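Local coordinates for protein salmonella typhimurium DB7155 bacteriophage DET7 tailspike (Bacteriophage, PDB 2V5I) that binds and hydrolyses the O-antigen polysaccharide of Salmonella as the trimeric, beta-helical receptor-binding tailspike of the phage, at residues A[28-31]-A[32-35]; A[361-364]-A[365-368]; A[311-315]-A[316-320]. All coordinates share one frame; numbering follows the deposited sequence.

Contact 1. Residues A[28-31]-A[32-35]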
# COMPACT_ATOMS: atom_id res chain seq x y z
N THR A 28 -46.39 12.69 16.69
CA THR A 28 -45.81 12.77 15.34
C THR A 28 -44.36 13.14 15.45
O THR A 28 -43.98 13.86 16.38
CB THR A 28 -46.51 13.78 14.42
OG1 THR A 28 -46.29 15.11 14.89
CG2 THR A 28 -48.01 13.48 14.34
N LEU A 29 -43.54 12.67 14.52
CA LEU A 29 -42.14 13.06 14.53
C LEU A 29 -42.04 14.57 14.43
O LEU A 29 -41.26 15.21 15.18
CB LEU A 29 -41.39 12.35 13.43
CG LEU A 29 -39.90 12.68 13.29
CD1 LEU A 29 -39.19 12.41 14.61
CD2 LEU A 29 -39.31 11.77 12.20
N GLN A 30 -42.85 15.20 13.57
CA GLN A 30 -42.86 16.68 13.49
C GLN A 30 -43.14 17.35 14.84
O GLN A 30 -42.46 18.33 15.20
CB GLN A 30 -43.87 17.15 12.46
CG GLN A 30 -43.92 18.63 12.31
CD GLN A 30 -42.63 19.21 11.75
OE1 GLN A 30 -42.39 19.12 10.53
NE2 GLN A 30 -41.83 19.86 12.62
N ASP A 31 -44.12 16.83 15.59
CA ASP A 31 -44.43 17.41 16.89
C ASP A 31 -43.20 17.37 17.81
O ASP A 31 -42.90 18.33 18.54
CB ASP A 31 -45.60 16.69 17.54
CG ASP A 31 -46.96 17.05 16.89
OD1 ASP A 31 -47.01 18.05 16.17
OD2 ASP A 31 -47.96 16.29 17.10
N ALA A 32 -42.47 16.25 17.81
CA ALA A 32 -41.26 16.17 18.65
C ALA A 32 -40.20 17.17 18.20
O ALA A 32 -39.62 17.88 19.02
CB ALA A 32 -40.71 14.74 18.63
N VAL A 33 -39.97 17.21 16.90
CA VAL A 33 -38.95 18.11 16.32
C VAL A 33 -39.27 19.57 16.59
O VAL A 33 -38.39 20.36 16.88
CB VAL A 33 -38.73 17.84 14.81
CG1 VAL A 33 -37.87 18.92 14.14
CG2 VAL A 33 -38.05 16.50 14.66
N THR A 34 -40.53 19.94 16.50
CA THR A 34 -40.98 21.32 16.78
C THR A 34 -40.58 21.74 18.20
O THR A 34 -40.10 22.87 18.42
CB THR A 34 -42.49 21.45 16.54
OG1 THR A 34 -42.75 21.29 15.15
CG2 THR A 34 -43.01 22.82 16.96
N ASP A 35 -40.74 20.82 19.14
CA ASP A 35 -40.41 21.09 20.56
C ASP A 35 -38.91 20.97 20.93
O ASP A 35 -38.49 21.47 21.98
CB ASP A 35 -41.27 20.16 21.43
CG ASP A 35 -41.67 20.76 22.78
OD1 ASP A 35 -41.70 22.02 22.91
OD2 ASP A 35 -41.98 19.95 23.71
O HOH W 1 -45.49 20.76 15.00

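Contact 2. Residues A[361-364]-A[365-368]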
# COMPACT_ATOMS: atom_id res chain seq x y z
N ALA A 361 -10.11 0.21 -18.46
CA ALA A 361 -9.82 1.61 -18.40
C ALA A 361 -9.90 2.18 -19.80
O ALA A 361 -8.99 2.01 -20.61
CB ALA A 361 -8.41 1.83 -17.80
N HIS A 362 -10.95 2.93 -20.05
CA HIS A 362 -11.12 3.63 -21.30
C HIS A 362 -10.55 5.03 -21.13
O HIS A 362 -11.27 6.05 -21.11
CB HIS A 362 -12.60 3.65 -21.70
CG HIS A 362 -12.82 4.03 -23.12
ND1 HIS A 362 -13.88 3.55 -23.85
CD2 HIS A 362 -12.11 4.83 -23.95
CE1 HIS A 362 -13.81 4.04 -25.07
NE2 HIS A 362 -12.75 4.81 -25.17
N THR A 363 -9.22 5.06 -21.00
CA THR A 363 -8.50 6.21 -20.52
C THR A 363 -7.39 6.58 -21.47
O THR A 363 -6.91 5.74 -22.26
CB THR A 363 -7.88 5.97 -19.14
OG1 THR A 363 -7.05 4.79 -19.20
CG2 THR A 363 -8.99 5.74 -18.12
N TYR A 364 -7.03 7.86 -21.38
CA TYR A 364 -6.03 8.52 -22.23
C TYR A 364 -5.11 9.35 -21.39
O TYR A 364 -5.57 10.12 -20.56
CB TYR A 364 -6.75 9.45 -23.24
CG TYR A 364 -7.77 8.71 -24.05
CD1 TYR A 364 -9.04 8.45 -23.53
CD2 TYR A 364 -7.47 8.24 -25.31
CE1 TYR A 364 -9.96 7.74 -24.23
CE2 TYR A 364 -8.41 7.51 -26.02
CZ TYR A 364 -9.66 7.30 -25.48
OH TYR A 364 -10.60 6.59 -26.19
N ASN A 365 -3.80 9.24 -21.62
CA ASN A 365 -2.80 10.05 -20.88
C ASN A 365 -2.91 9.94 -19.36
O ASN A 365 -2.80 10.95 -18.61
CB ASN A 365 -2.87 11.52 -21.28
CG ASN A 365 -1.65 12.35 -20.78
OD1 ASN A 365 -0.50 11.93 -20.95
ND2 ASN A 365 -1.91 13.53 -20.22
N ARG A 366 -3.15 8.69 -18.93
CA ARG A 366 -3.24 8.38 -17.49
C ARG A 366 -2.11 7.46 -17.09
O ARG A 366 -1.65 6.66 -17.88
CB ARG A 366 -4.57 7.68 -17.20
CG ARG A 366 -4.89 7.44 -15.71
CD ARG A 366 -6.40 7.27 -15.45
NE ARG A 366 -7.14 8.54 -15.72
CZ ARG A 366 -8.43 8.74 -15.68
NH1 ARG A 366 -9.22 7.78 -15.30
NH2 ARG A 366 -8.89 9.95 -15.97
N VAL A 367 -1.66 7.61 -15.85
CA VAL A 367 -0.58 6.79 -15.26
C VAL A 367 -1.16 5.85 -14.22
O VAL A 367 -1.83 6.29 -13.33
CB VAL A 367 0.53 7.65 -14.61
CG1 VAL A 367 1.67 6.74 -14.10
CG2 VAL A 367 1.09 8.65 -15.60
N PHE A 368 -0.76 4.57 -14.29
CA PHE A 368 -1.15 3.53 -13.36
C PHE A 368 0.13 2.99 -12.72
O PHE A 368 1.05 2.61 -13.47
CB PHE A 368 -1.81 2.38 -14.13
CG PHE A 368 -3.06 2.79 -14.83
CD1 PHE A 368 -3.02 3.28 -16.12
CD2 PHE A 368 -4.29 2.57 -14.23
CE1 PHE A 368 -4.20 3.67 -16.78
CE2 PHE A 368 -5.46 2.98 -14.86
CZ PHE A 368 -5.42 3.47 -16.14

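Contact 3. Residues A[311-315]-A[316-320]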
# COMPACT_ATOMS: atom_id res chain seq x y z
N SER A 311 -16.54 19.26 -28.01
CA SER A 311 -15.51 19.94 -28.79
C SER A 311 -14.23 20.15 -28.01
O SER A 311 -13.15 20.21 -28.60
CB SER A 311 -16.03 21.30 -29.29
OG SER A 311 -16.51 22.07 -28.22
N GLU A 312 -14.35 20.28 -26.68
CA GLU A 312 -13.19 20.44 -25.81
C GLU A 312 -12.61 19.08 -25.37
O GLU A 312 -11.38 18.90 -25.35
CB GLU A 312 -13.58 21.22 -24.57
CG GLU A 312 -12.42 21.53 -23.66
CD GLU A 312 -12.80 22.46 -22.53
OE1 GLU A 312 -13.99 22.85 -22.45
OE2 GLU A 312 -11.89 22.82 -21.74
N TYR A 313 -13.49 18.14 -24.99
CA TYR A 313 -13.07 16.79 -24.59
C TYR A 313 -14.01 15.80 -25.25
O TYR A 313 -15.19 15.74 -24.87
CB TYR A 313 -13.17 16.58 -23.08
CG TYR A 313 -12.15 17.39 -22.32
CD1 TYR A 313 -10.81 17.00 -22.29
CD2 TYR A 313 -12.51 18.57 -21.73
CE1 TYR A 313 -9.88 17.75 -21.61
CE2 TYR A 313 -11.57 19.36 -21.08
CZ TYR A 313 -10.26 18.94 -21.03
OH TYR A 313 -9.34 19.71 -20.36
N PRO A 314 -13.50 14.95 -26.16
CA PRO A 314 -14.30 13.85 -26.69
C PRO A 314 -14.85 12.90 -25.62
O PRO A 314 -14.36 12.87 -24.47
CB PRO A 314 -13.33 13.08 -27.59
CG PRO A 314 -12.25 14.05 -27.90
CD PRO A 314 -12.15 14.95 -26.74
N PHE A 315 -15.86 12.13 -25.98
CA PHE A 315 -16.42 11.18 -25.05
C PHE A 315 -15.30 10.22 -24.57
O PHE A 315 -14.43 9.80 -25.35
CB PHE A 315 -17.59 10.38 -25.63
CG PHE A 315 -18.86 11.19 -25.79
CD1 PHE A 315 -19.36 11.95 -24.75
CD2 PHE A 315 -19.58 11.13 -26.97
CE1 PHE A 315 -20.55 12.66 -24.86
CE2 PHE A 315 -20.81 11.88 -27.10
CZ PHE A 315 -21.28 12.61 -26.08
N HIS A 316 -15.32 9.99 -23.26
CA HIS A 316 -14.36 9.15 -22.56
C HIS A 316 -13.02 9.86 -22.29
O HIS A 316 -12.07 9.23 -21.83
CB HIS A 316 -14.17 7.77 -23.21
CG HIS A 316 -15.45 6.98 -23.28
ND1 HIS A 316 -16.19 6.63 -22.18
CD2 HIS A 316 -16.10 6.48 -24.35
CE1 HIS A 316 -17.25 5.94 -22.57
NE2 HIS A 316 -17.22 5.84 -23.89
N GLN A 317 -12.96 11.16 -22.57
CA GLN A 317 -11.71 11.95 -22.38
C GLN A 317 -11.85 13.10 -21.35
O GLN A 317 -11.02 14.00 -21.33
CB GLN A 317 -11.16 12.44 -23.73
CG GLN A 317 -10.91 11.28 -24.66
CD GLN A 317 -10.06 11.63 -25.85
OE1 GLN A 317 -9.27 12.57 -25.81
NE2 GLN A 317 -10.21 10.86 -26.92
N LEU A 318 -12.88 13.11 -20.51
CA LEU A 318 -13.00 14.17 -19.51
C LEU A 318 -11.87 14.12 -18.49
O LEU A 318 -11.42 13.03 -18.12
CB LEU A 318 -14.33 14.13 -18.79
CG LEU A 318 -15.55 14.56 -19.62
CD1 LEU A 318 -16.82 14.16 -18.85
CD2 LEU A 318 -15.56 16.03 -19.97
N PRO A 319 -11.42 15.30 -18.04
CA PRO A 319 -10.40 15.37 -16.96
C PRO A 319 -11.00 15.18 -15.58
O PRO A 319 -11.06 16.10 -14.75
CB PRO A 319 -9.82 16.76 -17.16
CG PRO A 319 -10.98 17.54 -17.56
CD PRO A 319 -11.79 16.66 -18.49
N ASN A 320 -11.51 13.96 -15.34
CA ASN A 320 -12.27 13.69 -14.13
C ASN A 320 -11.43 13.76 -12.89
O ASN A 320 -11.92 14.12 -11.83
CB ASN A 320 -13.16 12.44 -14.25
CG ASN A 320 -12.48 11.27 -14.95
OD1 ASN A 320 -11.28 11.14 -14.95
ND2 ASN A 320 -13.29 10.41 -15.58
O HOH W 2 -12.48 8.97 -27.20

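Contact 1. Residues A[28-31]-A[32-35]
Gln30 and Thr34 face each other one turn apart on the short helix 29-35, which links strand 20-22 to strand 39-42 near the N-terminal end of the parallel beta-helix. Thr28 is the N-cap: its OG1 accepts from Asp31 N at 2.9 Å, closing the first turn. From there the regular backbone bonds run on, Ala32 N to Thr28 O and Val33 N to Leu29 O, before the last one, Asp35 N to Asp31 O, weakens as the helix ends.

The side chain to follow is that of Gln30. Its CB points away from the next turn, and CG is set anti to the backbone N (chi1 -179°). The bend at the following bond (chi2 66°) then folds the chain back, bringing Gln30 CG to 4.1 Å and Gln30 CD to 4.0 Å from Thr34 OG1. At the tip OE1 accepts from the backbone N of Asp55, just after Val54, on which the Gln30 chain also rests. This ties the helix to strand 52-55. The other end of the amide, Gln30 NE2, lies 3.0 Å from Thr34 OG1.

On the inner flank Leu29 CD1 meets Val33 CG2 at 4.2 Å, and both side chains touch Val54; Ala32 packs on Leu23 and Leu40. The outer flank is polar, and there a water donates to Thr34 OG1 and, weakly, to Asp31 OD1.

Two donors share Gln30 O. Thr34 N comes in at 2.8 Å, nearly along the C=O axis, whereas Thr34 OG1 donates at 3.0 Å from above the carbonyl plane, 43° out of it.

Contact 2. Residues A[361-364]-A[365-368]
Thr363 packs against both Arg366 and Phe368 on the tight side of this bend. Its CG2 sits over one face of the Arg366 guanidinium, 3.5 Å from NH1, and the two side chains cross at about a right angle. Its OG1, turned between the backbone N and the carbonyl carbon (chi1 55°), lies near the plane of the Phe368 ring at its edge, 3.7 Å from CZ; this hydroxyl is buried with no polar partner in the model. Ala361 CB reaches Phe368 CZ at 3.8 Å. The segments form a corner between neighbouring strands of one coil of the parallel beta-helix, 357-364 and 367-369, with Asn365 at the bend in a left-handed backbone conformation. The Arg366 chain, bent at chi3 (-66°), carries its charge inward, where NE donates to Gly343 O and NH2 to Asn320 OD1.

Between the segments little else meets on the outer side. Asn365 swings its amide away from the preceding strand and packs on Ile402 of the second subunit. The Tyr364 ring turns back beside its own strand and packs on Gln317, and its OH shares a hydrogen bond of 3.0 Å with His362 NE2.

Contact 3. Residues A[311-315]-A[316-320]
Pro319 puts its CD against one face of the Tyr313 ring, over the centre. CD is 3.6 Å from the Tyr313 ring centroid and 5° off the ring normal, a CH-pi contact. The two side chains cross at about a right angle, and Pro319 CG continues toward the hydroxyl end, 3.8 Å from Tyr313 CZ. With CG placed beside its own backbone N (chi1 -69°), Tyr313 also brings CD1 to within 3.2 Å of Gln317 O, an oblique approach, while Leu318 CD2 touches Tyr313 CB.

Between these residues the chain makes a type II beta turn, Pro314 to Gln317, with His316 at its third position. Gln317 N donates to Pro314 O at 2.9 Å, the donor tilted 32° from the carbonyl plane. Gln317 then runs its extended side chain obliquely across the Pro314 ring: CD lies 3.9 Å from Pro314 CG, and OE1 and NE2 lie along the same ring. A water bridges the turn, donating to Phe315 O and accepting from Gln317 NE2.

The turn belongs to the long loop between strands 290-291 and 323-330 on the flank of the beta-helix. His316 faces the coils, its ND1 hydrogen-bonded to Asp340 OD2 and its ring stacked on that of His362, and Gln317 O accepts from Ser342 OG.

Apart from the single turn bond, the direct grip between the segments is thus mostly carbon against a pi face and proline against amide; the polar bonds of the loop go largely to its surroundings, Asp340 and Ser342 among them.

How the contacts relate
Contact 1 stands apart, its nearest atoms about 37 Å from contact 3 and 41 Å from contact 2, on a partly buried helix near the N-terminal end of the beta-helix. Contacts 2 and 3 have centres about 12 Å apart and touch: the loop of 311-320 lies against the corner at 361-368, where Tyr364 CD1 packs 3.6 Å from Gln317 CG. Contact 2 is the buried one, apolar and cationic within a coil; contact 3 is a surface turn held by proline-aromatic packing and one backbone bond. Contact 1 relies instead on successive helical bonds and an N-cap, with its apolar flank turned to the strands.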